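Local atomic coordinates of multicopper oxidase (Uncultured bacterium, PDB entry 4E9X), a protein that probably oxidises phenolic and related substrates with the reduction of dioxygen to water, passing electrons through copper centres as a trimeric two-domain laccase-like enzyme. Residues A[4-9]-A[43-48]; A[62-67]-A[91-96]; A[98-103]-A[190-195]; A[119-124]-A[141-146]. One frame throughout, in Å; residues are numbered along the deposited sequence.

Contact 1: A[4-9]-A[43-48]; sequences REFDMT and DDVIVN
Strand 4-9 and strand 44-48 run parallel, Arg4, Glu5, Phe6 and Asp7 pairing with Val45, Ile46, Val47 and Asn48, and backbone bonds such as Phe6 N to Ile46 O (2.8 Å) join them. Where segment 43-48 begins, Arg4 reaches along an extended chain to make a salt bridge with Asp43: NE gives its hydrogen to OD2 at 2.8 Å. The carboxylate oxygen lies in the guanidinium plane, yet NE sits above the carboxylate plane, the planes 57° apart. A water accepting from Arg4 NH2 and donating to Asp43 OD1 closes the ring. This is parallel pairing of an N-terminal strand within a sheet of a cupredoxin-like domain, strand 88-94 lying beyond 44-51. On the face carrying Glu5, Ile46 and Asp7, the Asn48 amide is shared: ND2 donates to the anti lone pair of Glu5 OE2 (2.9 Å) and, nearly along the C-O axis, to Asp7 OD1 (2.9 Å), while Asn48 OD1 is hydrogen-bonded to Thr90. Glu5 CG, anti to the backbone N, passes obliquely by Ile46 CG2 at 3.9 Å. On the face of Arg4, Phe6, Val45 and Val47, the Phe6 ring offers its edge: CD2 lies 4.3 Å from Val47 CG2.

Contact 2: A[62-67]-A[91-96]; sequences HGVHQK and YKFKAD. With CU (copper (II) ion), chain E.
Val64 and Phe93 make the tight part of this contact, where the loop following strand 60-62 is laid over the end of strand 88-94. CG1 of Val64 comes to 3.6 Å from CD1 of Phe93, and the side chains cross at about a right angle. A chi1 of 56° sets Phe93 CG between the backbone N and the carbonyl carbon. Beside it the bent Gln66 chain brings OE1 to 3.2 Å from Phe93 CB, its amide plane inclined to the ring at 77°; the same oxygen is hydrogen-bonded to Thr69. The other side is loose and wet, without a direct hydrogen bond. One water accepts from His65 N and lies 2.7 Å from Asp96 OD1. A second accepts from Lys67 N and lies 3.0 Å from Lys94 O and 2.9 Å from Asp96 OD1. A third, in the plane of the His65 ring and 2.9 Å from ND1, accepts from Lys67 NZ and donates weakly to Asp96 OD2. His65 NE2 is hydrogen-bonded to Asp209 of the second subunit. His62 ND1 binds copper at 1.9 Å, with His104 of the same chain and His254 of the second subunit. Strand 44-51 flanks 88-94, and 101-104 pairs with 60-62.

Contact 3: A[98-103]-A[190-195]; sequences IGTLWY and KIRFFG
Thr100 and Arg192 supply the polar part of this buried contact. Arg192 NH1 donates to Thr100 OG1 at 2.9 Å, with an angle of 159° at the hydrogen, and the hydroxyl oxygen lies at the guanidinium edge, near its plane. The arginine chain is extended from CG to NE, where NE forms a salt bridge with Asp139, and Lys190 CE lies 3.3 Å above the centre of one guanidinium face. Asp238 in turn holds Thr100 OG1, positioning the hydroxyl that meets the arginine. A leucine in place of Arg192 would probably leave Asp139 without this ionic partner inside the protein and Thr100 without this donor. The apolar contacts centre on Phe194. With Thr100 OG1 beside the backbone N (chi1 -53°), CG2 is turned to the ring, meeting CZ at 3.3 Å. Trp102 CB lies 3.9 Å from Phe194 CE1, near the ring plane. A carbonyl completes the set: Leu101 O sits in the plane of the Phe194 ring, 3.3 Å from CE1. The contact joins a sheet of the first cupredoxin-like domain to one of the second, strands 101-103 and 190-195 lying 42° apart in direction; the Trp102 ring meets those of the copper ligands His62 and His104, while Phe194 is bordered by Pro121 of strand 119-125, Ile141 and Met143 of strand 138-147 and Arg236 of strand 236-243.

Contact 4: A[119-124]-A[141-146]; sequences WGPLIV and IMMMST
The buried interface between the two cupredoxin-like domains is lined here by Trp119 and Met143, a Met-aromatic pair. Met143 SD stands 4.9 Å from the centroid of the Trp119 six-membered ring, at an oblique 71° from its normal, the side chains sliding past each other in opposite directions. A bend at chi3 (75°) carries the methyl back toward the indole, CE reaching Trp119 CE3 at 3.6 Å, while CB touches CZ3 equally closely. Farther along the indole, CZ2 meets Ser145 OG at 3.5 Å. No hydrogen bond crosses between strands 119-124 and 141-146: they come from separate sheets, roughly antiparallel at 148°, and meet through side chains, as sheets packed face to face do. An alanine in place of Trp119 would probably open a gap beside Met143, leaving its thioether freer to turn, and strip Ser145 of its aromatic neighbour. Toward the other end the packing is aliphatic. Pro121 CD rests 3.9 Å from Met143 SD, and Pro121 CB 3.8 Å from Ile141 CD1, both crossing at about a right angle. Ile123 CG1 and Ile141 CD1 then meet tip to tip at 4.2 Å, with Phe194 packed against Pro121, Ile141 and Met143.

Overall arrangement
Order along the chain and order in space differ instructively here. Contacts 1 and 2 follow in series, their centres 12 Å apart, and share a sheet in which strand 44-51 lies between 3-18 and 88-94. Contact 3 spans the long interval from 98-103 to 190-195, and contact 4 falls within that interval, their centres about 6 Å apart. Both join the same two sheets: strands 101-104 and 119-125 are neighbours in one, 138-147 and 187-195 in the other. His62 N and Trp102 O, probably hydrogen-bonded at 2.8 Å, connect contact 2 to contact 3. The copper ligand His62 is thereby tied to the domain interface, while its metal is completed partly by a neighbouring subunit.

Contact 1: A[4-9]-A[43-48]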
loop_
_atom_site.group_PDB
_atom_site.type_symbol
_atom_site.label_atom_id
_atom_site.label_comp_id
_atom_site.label_asym_id
_atom_site.label_seq_id
_atom_site.Cartn_x
_atom_site.Cartn_y
_atom_site.Cartn_z
ATOM N N ARG A 4 32.272 16.880 -6.927
ATOM C CA ARG A 4 31.235 17.489 -7.756
ATOM C C ARG A 4 30.476 18.483 -6.893
ATOM O O ARG A 4 29.843 18.077 -5.942
ATOM C CB ARG A 4 30.321 16.440 -8.391
ATOM C CG ARG A 4 31.109 15.407 -9.189
ATOM C CD ARG A 4 30.173 14.642 -10.101
ATOM N NE ARG A 4 30.948 13.588 -10.784
ATOM C CZ ARG A 4 31.536 13.846 -11.966
ATOM N NH1 ARG A 4 31.443 15.036 -12.558
ATOM N NH2 ARG A 4 32.229 12.901 -12.570
ATOM N N GLU A 5 30.608 19.737 -7.273
ATOM C CA GLU A 5 30.029 20.840 -6.515
ATOM C C GLU A 5 28.955 21.545 -7.335
ATOM O O GLU A 5 29.210 21.896 -8.489
ATOM C CB GLU A 5 31.160 21.844 -6.168
ATOM C CG GLU A 5 30.627 23.022 -5.384
ATOM C CD GLU A 5 31.705 23.824 -4.708
ATOM O OE1 GLU A 5 32.898 23.464 -4.851
ATOM O OE2 GLU A 5 31.406 24.821 -4.007
ATOM N N PHE A 6 27.807 21.768 -6.718
ATOM C CA PHE A 6 26.628 22.321 -7.333
ATOM C C PHE A 6 26.087 23.506 -6.579
ATOM O O PHE A 6 26.172 23.485 -5.355
ATOM C CB PHE A 6 25.516 21.242 -7.398
ATOM C CG PHE A 6 26.031 19.999 -8.123
ATOM C CD1 PHE A 6 26.529 20.045 -9.414
ATOM C CD2 PHE A 6 26.006 18.777 -7.512
ATOM C CE1 PHE A 6 26.971 18.935 -10.084
ATOM C CE2 PHE A 6 26.476 17.643 -8.167
ATOM C CZ PHE A 6 26.982 17.701 -9.472
ATOM N N ASP A 7 25.522 24.471 -7.292
ATOM C CA ASP A 7 24.921 25.624 -6.632
ATOM C C ASP A 7 23.402 25.541 -6.888
ATOM O O ASP A 7 22.994 25.480 -8.054
ATOM C CB ASP A 7 25.464 26.950 -7.139
ATOM C CG ASP A 7 26.895 27.215 -6.748
ATOM O OD1 ASP A 7 27.272 27.029 -5.552
ATOM O OD2 ASP A 7 27.745 27.654 -7.583
ATOM N N MET A 8 22.610 25.469 -5.821
ATOM C CA MET A 8 21.174 25.338 -6.024
ATOM C C MET A 8 20.468 26.503 -5.340
ATOM O O MET A 8 21.002 27.039 -4.360
ATOM C CB MET A 8 20.662 23.994 -5.505
ATOM C CG MET A 8 19.185 23.699 -5.791
ATOM S SD MET A 8 18.775 22.040 -5.124
ATOM C CE MET A 8 20.477 21.451 -5.195
ATOM N N THR A 9 19.338 26.935 -5.848
ATOM C CA THR A 9 18.540 27.960 -5.165
ATOM C C THR A 9 17.149 27.340 -4.890
ATOM O O THR A 9 16.822 26.239 -5.375
ATOM C CB THR A 9 18.310 29.245 -5.946
ATOM O OG1 THR A 9 17.528 28.944 -7.125
ATOM C CG2 THR A 9 19.673 29.830 -6.377
ATOM N N ASP A 43 31.613 9.517 -5.530
ATOM C CA ASP A 43 31.906 10.930 -5.700
ATOM C C ASP A 43 31.683 11.653 -4.384
ATOM O O ASP A 43 30.856 11.285 -3.526
ATOM C CB ASP A 43 31.041 11.560 -6.783
ATOM C CG ASP A 43 31.418 11.166 -8.207
ATOM O OD1 ASP A 43 32.508 10.631 -8.481
ATOM O OD2 ASP A 43 30.575 11.436 -9.086
ATOM N N ASP A 44 32.478 12.736 -4.227
ATOM C CA ASP A 44 32.270 13.660 -3.139
ATOM C C ASP A 44 31.394 14.793 -3.647
ATOM O O ASP A 44 31.816 15.531 -4.529
ATOM C CB ASP A 44 33.640 14.182 -2.705
ATOM C CG ASP A 44 34.463 13.013 -2.170
ATOM O OD1 ASP A 44 33.964 12.251 -1.304
ATOM O OD2 ASP A 44 35.610 12.853 -2.635
ATOM N N VAL A 45 30.203 14.920 -3.074
ATOM C CA VAL A 45 29.221 15.910 -3.521
ATOM C C VAL A 45 29.221 17.092 -2.563
ATOM O O VAL A 45 29.224 16.921 -1.341
ATOM C CB VAL A 45 27.839 15.244 -3.590
ATOM C CG1 VAL A 45 26.806 16.253 -4.082
ATOM C CG2 VAL A 45 27.904 14.067 -4.524
ATOM N N ILE A 46 29.184 18.282 -3.164
ATOM C CA ILE A 46 29.024 19.519 -2.422
ATOM C C ILE A 46 27.858 20.274 -3.007
ATOM O O ILE A 46 27.842 20.505 -4.226
ATOM C CB ILE A 46 30.330 20.350 -2.518
ATOM C CG1 ILE A 46 31.571 19.597 -2.010
ATOM C CG2 ILE A 46 30.155 21.677 -1.793
ATOM C CD1 ILE A 46 32.884 20.257 -2.427
ATOM N N VAL A 47 26.865 20.630 -2.208
ATOM C CA VAL A 47 25.724 21.385 -2.729
ATOM C C VAL A 47 25.584 22.663 -1.889
ATOM O O VAL A 47 25.346 22.605 -0.655
ATOM C CB VAL A 47 24.432 20.561 -2.662
ATOM C CG1 VAL A 47 23.307 21.408 -3.285
ATOM C CG2 VAL A 47 24.526 19.270 -3.455
ATOM N N ASN A 48 25.727 23.832 -2.550
ATOM C CA ASN A 48 25.580 25.116 -1.879
ATOM C C ASN A 48 24.156 25.605 -2.152
ATOM O O ASN A 48 23.829 25.797 -3.340
ATOM C CB ASN A 48 26.591 26.145 -2.400
ATOM C CG ASN A 48 28.030 25.628 -2.363
ATOM O OD1 ASN A 48 28.498 25.289 -1.286
ATOM N ND2 ASN A 48 28.699 25.569 -3.510
HETATM O O HOH W 1 33.065 10.521 -11.070
#

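Contact 2: A[62-67]-A[91-96]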
loop_
_atom_site.group_PDB
_atom_site.type_symbol
_atom_site.label_atom_id
_atom_site.label_comp_id
_atom_site.label_asym_id
_atom_site.label_seq_id
_atom_site.Cartn_x
_atom_site.Cartn_y
_atom_site.Cartn_z
ATOM N N HIS A 62 17.624 11.770 0.542
ATOM C CA HIS A 62 16.945 10.541 0.914
ATOM C C HIS A 62 17.651 9.383 0.259
ATOM O O HIS A 62 17.617 9.204 -0.941
ATOM C CB HIS A 62 15.464 10.678 0.540
ATOM C CG HIS A 62 14.649 9.461 0.940
ATOM N ND1 HIS A 62 13.424 9.608 1.584
ATOM C CD2 HIS A 62 14.814 8.106 0.767
ATOM C CE1 HIS A 62 12.918 8.383 1.760
ATOM N NE2 HIS A 62 13.782 7.477 1.288
ATOM N N GLY A 63 18.145 8.506 1.131
ATOM C CA GLY A 63 18.881 7.325 0.733
ATOM C C GLY A 63 20.390 7.484 0.890
ATOM O O GLY A 63 21.099 6.458 0.913
ATOM N N VAL A 64 20.835 8.739 1.060
ATOM C CA VAL A 64 22.263 8.972 1.294
ATOM C C VAL A 64 22.570 8.646 2.721
ATOM O O VAL A 64 21.916 9.135 3.661
ATOM C CB VAL A 64 22.593 10.469 0.999
ATOM C CG1 VAL A 64 24.006 10.844 1.404
ATOM C CG2 VAL A 64 22.377 10.736 -0.504
ATOM N N HIS A 65 23.534 7.757 2.975
ATOM C CA HIS A 65 23.714 7.367 4.371
ATOM C C HIS A 65 24.284 8.453 5.254
ATOM O O HIS A 65 24.104 8.384 6.476
ATOM C CB HIS A 65 24.735 6.204 4.387
ATOM C CG HIS A 65 24.209 4.927 3.827
ATOM N ND1 HIS A 65 25.030 3.844 3.499
ATOM C CD2 HIS A 65 22.936 4.551 3.614
ATOM C CE1 HIS A 65 24.271 2.868 3.080
ATOM N NE2 HIS A 65 22.999 3.251 3.130
ATOM N N GLN A 66 25.010 9.403 4.661
ATOM C CA GLN A 66 25.718 10.427 5.433
ATOM C C GLN A 66 26.702 9.784 6.402
ATOM O O GLN A 66 26.728 10.090 7.568
ATOM C CB GLN A 66 24.751 11.342 6.217
ATOM C CG GLN A 66 23.739 12.007 5.282
ATOM C CD GLN A 66 24.334 13.135 4.426
ATOM O OE1 GLN A 66 25.493 13.506 4.534
ATOM N NE2 GLN A 66 23.476 13.638 3.539
ATOM N N LYS A 67 27.515 8.881 5.876
ATOM C CA LYS A 67 28.503 8.142 6.641
ATOM C C LYS A 67 29.547 9.125 7.165
ATOM O O LYS A 67 30.368 9.635 6.384
ATOM C CB LYS A 67 29.144 7.055 5.777
ATOM C CG LYS A 67 30.043 6.047 6.425
ATOM C CD LYS A 67 29.465 5.405 7.682
ATOM C CE LYS A 67 29.654 3.900 7.755
ATOM N NZ LYS A 67 28.592 3.187 6.958
ATOM N N TYR A 91 25.830 21.628 1.982
ATOM C CA TYR A 91 25.792 20.188 2.251
ATOM C C TYR A 91 27.035 19.522 1.656
ATOM O O TYR A 91 27.324 19.863 0.506
ATOM C CB TYR A 91 24.535 19.536 1.642
ATOM C CG TYR A 91 23.295 20.105 2.337
ATOM C CD1 TYR A 91 22.896 19.567 3.550
ATOM C CD2 TYR A 91 22.566 21.184 1.814
ATOM C CE1 TYR A 91 21.779 20.011 4.258
ATOM C CE2 TYR A 91 21.464 21.670 2.494
ATOM C CZ TYR A 91 21.088 21.087 3.704
ATOM O OH TYR A 91 20.011 21.586 4.384
ATOM N N LYS A 92 27.664 18.603 2.382
ATOM C CA LYS A 92 28.720 17.773 1.810
ATOM C C LYS A 92 28.541 16.307 2.222
ATOM O O LYS A 92 28.342 15.999 3.407
ATOM C CB LYS A 92 30.097 18.257 2.317
ATOM C CG LYS A 92 30.363 19.708 2.019
ATOM C CD LYS A 92 31.823 20.042 2.358
ATOM C CE LYS A 92 32.186 21.440 1.821
ATOM N NZ LYS A 92 33.597 21.814 2.038
ATOM N N PHE A 93 28.575 15.408 1.220
ATOM C CA PHE A 93 28.457 13.982 1.510
ATOM C C PHE A 93 29.171 13.201 0.444
ATOM O O PHE A 93 29.316 13.706 -0.679
ATOM C CB PHE A 93 26.992 13.528 1.652
ATOM C CG PHE A 93 26.131 13.857 0.445
ATOM C CD1 PHE A 93 26.020 12.969 -0.622
ATOM C CD2 PHE A 93 25.454 15.057 0.407
ATOM C CE1 PHE A 93 25.228 13.326 -1.705
ATOM C CE2 PHE A 93 24.660 15.402 -0.662
ATOM C CZ PHE A 93 24.538 14.528 -1.746
ATOM N N LYS A 94 29.589 11.986 0.766
ATOM C CA LYS A 94 30.083 11.085 -0.251
ATOM C C LYS A 94 28.919 10.224 -0.710
ATOM O O LYS A 94 28.120 9.709 0.063
ATOM C CB LYS A 94 31.203 10.169 0.276
ATOM C CG LYS A 94 31.833 9.175 -0.708
ATOM C CD LYS A 94 32.934 8.395 -0.039
ATOM C CE LYS A 94 34.173 9.244 0.140
ATOM N NZ LYS A 94 34.918 9.375 -1.157
ATOM N N ALA A 95 28.863 10.049 -2.058
ATOM C CA ALA A 95 27.824 9.253 -2.665
ATOM C C ALA A 95 28.185 7.768 -2.633
ATOM O O ALA A 95 28.377 7.174 -3.701
ATOM C CB ALA A 95 27.654 9.737 -4.115
ATOM N N ASP A 96 28.257 7.182 -1.444
ATOM C CA ASP A 96 28.680 5.796 -1.342
ATOM C C ASP A 96 27.480 4.879 -1.447
ATOM O O ASP A 96 27.674 3.675 -1.573
ATOM C CB ASP A 96 29.479 5.493 -0.089
ATOM C CG ASP A 96 28.918 5.973 1.202
ATOM O OD1 ASP A 96 27.740 6.343 1.304
ATOM O OD2 ASP A 96 29.715 5.988 2.182
HETATM CU CU CU E . 12.460 11.192 2.067
HETATM O O HOH W 2 25.513 7.661 0.691
HETATM O O HOH W 3 27.917 3.975 3.945
HETATM O O HOH W 4 27.305 8.773 2.790
#

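Contact 3: A[98-103]-A[190-195]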
loop_
_atom_site.group_PDB
_atom_site.type_symbol
_atom_site.label_atom_id
_atom_site.label_comp_id
_atom_site.label_asym_id
_atom_site.label_seq_id
_atom_site.Cartn_x
_atom_site.Cartn_y
_atom_site.Cartn_z
ATOM N N ILE A 98 24.479 3.543 -3.710
ATOM C CA ILE A 98 24.143 3.590 -5.127
ATOM C C ILE A 98 22.638 3.677 -5.332
ATOM O O ILE A 98 21.800 3.361 -4.494
ATOM C CB ILE A 98 24.709 2.317 -5.796
ATOM C CG1 ILE A 98 24.047 1.022 -5.280
ATOM C CG2 ILE A 98 26.214 2.244 -5.647
ATOM C CD1 ILE A 98 24.562 -0.287 -5.853
ATOM N N GLY A 99 22.312 4.047 -6.577
ATOM C CA GLY A 99 20.970 3.807 -7.131
ATOM C C GLY A 99 20.113 5.043 -7.243
ATOM O O GLY A 99 20.568 6.200 -7.188
ATOM N N THR A 100 18.802 4.782 -7.338
ATOM C CA THR A 100 17.821 5.818 -7.430
ATOM C C THR A 100 17.541 6.412 -6.044
ATOM O O THR A 100 16.810 5.810 -5.233
ATOM C CB THR A 100 16.503 5.247 -7.975
ATOM O OG1 THR A 100 16.787 4.560 -9.203
ATOM C CG2 THR A 100 15.491 6.355 -8.239
ATOM N N LEU A 101 18.115 7.589 -5.810
ATOM C CA LEU A 101 17.861 8.330 -4.574
ATOM C C LEU A 101 17.077 9.588 -4.901
ATOM O O LEU A 101 16.709 9.832 -6.076
ATOM C CB LEU A 101 19.198 8.711 -3.891
ATOM C CG LEU A 101 20.236 7.580 -3.848
ATOM C CD1 LEU A 101 21.469 8.033 -3.057
ATOM C CD2 LEU A 101 19.701 6.309 -3.255
ATOM N N TRP A 102 16.793 10.411 -3.898
ATOM C CA TRP A 102 16.098 11.680 -4.187
ATOM C C TRP A 102 16.398 12.658 -3.074
ATOM O O TRP A 102 17.044 12.302 -2.103
ATOM C CB TRP A 102 14.625 11.466 -4.389
ATOM C CG TRP A 102 13.757 10.939 -3.278
ATOM C CD1 TRP A 102 13.918 9.793 -2.566
ATOM C CD2 TRP A 102 12.556 11.572 -2.805
ATOM N NE1 TRP A 102 12.866 9.683 -1.652
ATOM C CE2 TRP A 102 12.028 10.755 -1.780
ATOM C CE3 TRP A 102 11.852 12.748 -3.140
ATOM C CZ2 TRP A 102 10.851 11.103 -1.106
ATOM C CZ3 TRP A 102 10.693 13.089 -2.472
ATOM C CH2 TRP A 102 10.191 12.258 -1.443
ATOM N N TYR A 103 15.939 13.880 -3.236
ATOM C CA TYR A 103 16.251 14.897 -2.237
ATOM C C TYR A 103 14.959 15.702 -2.063
ATOM O O TYR A 103 14.151 15.838 -3.004
ATOM C CB TYR A 103 17.497 15.756 -2.603
ATOM C CG TYR A 103 17.278 16.561 -3.879
ATOM C CD1 TYR A 103 16.703 17.830 -3.854
ATOM C CD2 TYR A 103 17.652 16.033 -5.111
ATOM C CE1 TYR A 103 16.504 18.557 -5.026
ATOM C CE2 TYR A 103 17.455 16.741 -6.314
ATOM C CZ TYR A 103 16.886 17.974 -6.241
ATOM O OH TYR A 103 16.657 18.732 -7.387
ATOM N N LYS A 190 14.529 1.624 -18.798
ATOM C CA LYS A 190 14.588 1.574 -17.325
ATOM C C LYS A 190 13.644 2.664 -16.837
ATOM O O LYS A 190 13.817 3.823 -17.255
ATOM C CB LYS A 190 16.036 1.798 -16.879
ATOM C CG LYS A 190 16.153 1.942 -15.346
ATOM C CD LYS A 190 17.640 2.055 -14.962
ATOM C CE LYS A 190 17.913 2.045 -13.508
ATOM N NZ LYS A 190 17.764 0.712 -12.852
ATOM N N ILE A 191 12.670 2.315 -15.992
ATOM C CA ILE A 191 11.789 3.327 -15.389
ATOM C C ILE A 191 12.051 3.334 -13.880
ATOM O O ILE A 191 12.046 2.273 -13.254
ATOM C CB ILE A 191 10.324 3.091 -15.728
ATOM C CG1 ILE A 191 10.155 3.102 -17.270
ATOM C CG2 ILE A 191 9.465 4.168 -15.095
ATOM C CD1 ILE A 191 9.192 2.101 -17.766
ATOM N N ARG A 192 12.239 4.532 -13.370
ATOM C CA ARG A 192 12.458 4.756 -11.930
ATOM C C ARG A 192 11.231 5.476 -11.401
ATOM O O ARG A 192 11.015 6.652 -11.748
ATOM C CB ARG A 192 13.716 5.602 -11.750
ATOM C CG ARG A 192 14.970 4.964 -12.375
ATOM C CD ARG A 192 16.131 5.920 -12.301
ATOM N NE ARG A 192 17.294 5.596 -13.138
ATOM C CZ ARG A 192 18.451 5.218 -12.633
ATOM N NH1 ARG A 192 18.678 4.951 -11.341
ATOM N NH2 ARG A 192 19.466 5.046 -13.493
ATOM N N PHE A 193 10.455 4.779 -10.560
ATOM C CA PHE A 193 9.268 5.356 -9.933
ATOM C C PHE A 193 9.627 5.934 -8.555
ATOM O O PHE A 193 10.332 5.257 -7.799
ATOM C CB PHE A 193 8.189 4.282 -9.684
ATOM C CG PHE A 193 7.671 3.567 -10.918
ATOM C CD1 PHE A 193 7.021 4.273 -11.946
ATOM C CD2 PHE A 193 7.754 2.211 -11.025
ATOM C CE1 PHE A 193 6.503 3.608 -13.045
ATOM C CE2 PHE A 193 7.258 1.539 -12.155
ATOM C CZ PHE A 193 6.573 2.237 -13.146
ATOM N N PHE A 194 9.075 7.098 -8.256
ATOM C CA PHE A 194 9.293 7.712 -6.941
ATOM C C PHE A 194 7.971 8.095 -6.306
ATOM O O PHE A 194 7.139 8.765 -6.966
ATOM C CB PHE A 194 10.115 9.008 -7.047
ATOM C CG PHE A 194 11.449 8.970 -7.730
ATOM C CD1 PHE A 194 12.595 9.359 -7.051
ATOM C CD2 PHE A 194 11.576 8.608 -9.081
ATOM C CE1 PHE A 194 13.842 9.436 -7.684
ATOM C CE2 PHE A 194 12.784 8.696 -9.748
ATOM C CZ PHE A 194 13.909 9.139 -9.048
ATOM N N GLY A 195 7.824 7.712 -5.032
ATOM C CA GLY A 195 6.683 8.197 -4.256
ATOM C C GLY A 195 7.053 9.560 -3.639
ATOM O O GLY A 195 7.429 9.658 -2.462
#

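Contact 4: A[119-124]-A[141-146]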
loop_
_atom_site.group_PDB
_atom_site.type_symbol
_atom_site.label_atom_id
_atom_site.label_comp_id
_atom_site.label_asym_id
_atom_site.label_seq_id
_atom_site.Cartn_x
_atom_site.Cartn_y
_atom_site.Cartn_z
ATOM N N TRP A 119 11.200 18.744 -4.152
ATOM C CA TRP A 119 11.830 17.433 -4.296
ATOM C C TRP A 119 12.387 17.313 -5.704
ATOM O O TRP A 119 11.950 18.000 -6.659
ATOM C CB TRP A 119 10.790 16.315 -4.078
ATOM C CG TRP A 119 9.386 16.537 -4.554
ATOM C CD1 TRP A 119 8.323 16.939 -3.801
ATOM C CD2 TRP A 119 8.896 16.362 -5.895
ATOM N NE1 TRP A 119 7.205 17.027 -4.581
ATOM C CE2 TRP A 119 7.498 16.672 -5.887
ATOM C CE3 TRP A 119 9.504 15.939 -7.106
ATOM C CZ2 TRP A 119 6.680 16.606 -7.038
ATOM C CZ3 TRP A 119 8.696 15.872 -8.249
ATOM C CH2 TRP A 119 7.334 16.192 -8.192
ATOM N N GLY A 120 13.371 16.446 -5.844
ATOM C CA GLY A 120 13.969 16.139 -7.130
ATOM C C GLY A 120 14.776 14.864 -7.014
ATOM O O GLY A 120 14.908 14.301 -5.941
ATOM N N PRO A 121 15.248 14.354 -8.172
ATOM C CA PRO A 121 15.936 13.066 -8.218
ATOM C C PRO A 121 17.451 13.151 -8.074
ATOM O O PRO A 121 18.053 14.100 -8.609
ATOM C CB PRO A 121 15.544 12.529 -9.624
ATOM C CG PRO A 121 15.489 13.830 -10.456
ATOM C CD PRO A 121 15.008 14.944 -9.519
ATOM N N LEU A 122 18.015 12.167 -7.382
ATOM C CA LEU A 122 19.459 12.028 -7.168
ATOM C C LEU A 122 19.860 10.633 -7.645
ATOM O O LEU A 122 19.527 9.666 -6.976
ATOM C CB LEU A 122 19.810 12.324 -5.703
ATOM C CG LEU A 122 21.237 11.960 -5.285
ATOM C CD1 LEU A 122 22.315 12.710 -6.072
ATOM C CD2 LEU A 122 21.401 12.220 -3.767
ATOM N N ILE A 123 20.556 10.563 -8.771
ATOM C CA ILE A 123 20.871 9.256 -9.359
ATOM C C ILE A 123 22.342 9.010 -9.136
ATOM O O ILE A 123 23.179 9.790 -9.608
ATOM C CB ILE A 123 20.520 9.224 -10.855
ATOM C CG1 ILE A 123 19.035 9.567 -11.083
ATOM C CG2 ILE A 123 20.932 7.894 -11.439
ATOM C CD1 ILE A 123 18.043 8.676 -10.302
ATOM N N VAL A 124 22.665 7.922 -8.454
ATOM C CA VAL A 124 24.049 7.533 -8.196
ATOM C C VAL A 124 24.343 6.295 -9.042
ATOM O O VAL A 124 23.781 5.228 -8.780
ATOM C CB VAL A 124 24.307 7.298 -6.687
ATOM C CG1 VAL A 124 25.769 6.850 -6.481
ATOM C CG2 VAL A 124 24.009 8.567 -5.866
ATOM N N ILE A 141 12.547 8.854 -15.497
ATOM C CA ILE A 141 12.196 9.208 -14.105
ATOM C C ILE A 141 10.750 9.578 -14.045
ATOM O O ILE A 141 10.306 10.462 -14.794
ATOM C CB ILE A 141 13.109 10.355 -13.631
ATOM C CG1 ILE A 141 14.516 9.790 -13.280
ATOM C CG2 ILE A 141 12.518 11.138 -12.444
ATOM C CD1 ILE A 141 15.591 10.837 -13.071
ATOM N N MET A 142 10.006 8.958 -13.133
ATOM C CA MET A 142 8.586 9.249 -12.883
ATOM C C MET A 142 8.354 9.530 -11.403
ATOM O O MET A 142 8.343 8.603 -10.571
ATOM C CB MET A 142 7.675 8.078 -13.300
ATOM C CG MET A 142 7.707 7.886 -14.838
ATOM S SD MET A 142 6.374 6.787 -15.304
ATOM C CE MET A 142 6.710 6.448 -17.030
ATOM N N MET A 143 8.159 10.819 -11.059
ATOM C CA MET A 143 7.984 11.195 -9.640
ATOM C C MET A 143 6.529 11.543 -9.441
ATOM O O MET A 143 6.018 12.531 -10.037
ATOM C CB MET A 143 8.877 12.419 -9.341
ATOM C CG MET A 143 10.353 12.123 -9.653
ATOM S SD MET A 143 11.522 13.378 -9.035
ATOM C CE MET A 143 11.522 12.981 -7.289
ATOM N N MET A 144 5.826 10.745 -8.674
ATOM C CA MET A 144 4.384 10.921 -8.493
ATOM C C MET A 144 4.086 11.750 -7.265
ATOM O O MET A 144 4.783 11.638 -6.254
ATOM C CB MET A 144 3.670 9.560 -8.361
ATOM C CG MET A 144 3.234 8.955 -9.705
ATOM S SD MET A 144 4.574 8.570 -10.849
ATOM C CE MET A 144 5.417 7.278 -9.907
ATOM N N SER A 145 3.060 12.612 -7.332
ATOM C CA SER A 145 2.636 13.413 -6.193
ATOM C C SER A 145 1.168 13.789 -6.410
ATOM O O SER A 145 0.523 13.472 -7.411
ATOM C CB SER A 145 3.520 14.621 -5.969
ATOM O OG SER A 145 3.382 15.567 -7.012
ATOM N N THR A 146 0.688 14.449 -5.356
ATOM C CA THR A 146 -0.712 14.874 -5.323
ATOM C C THR A 146 -0.811 16.348 -4.951
ATOM O O THR A 146 0.131 16.940 -4.417
ATOM C CB THR A 146 -1.591 14.033 -4.348
ATOM O OG1 THR A 146 -1.294 14.426 -3.009
ATOM C CG2 THR A 146 -1.298 12.548 -4.536
#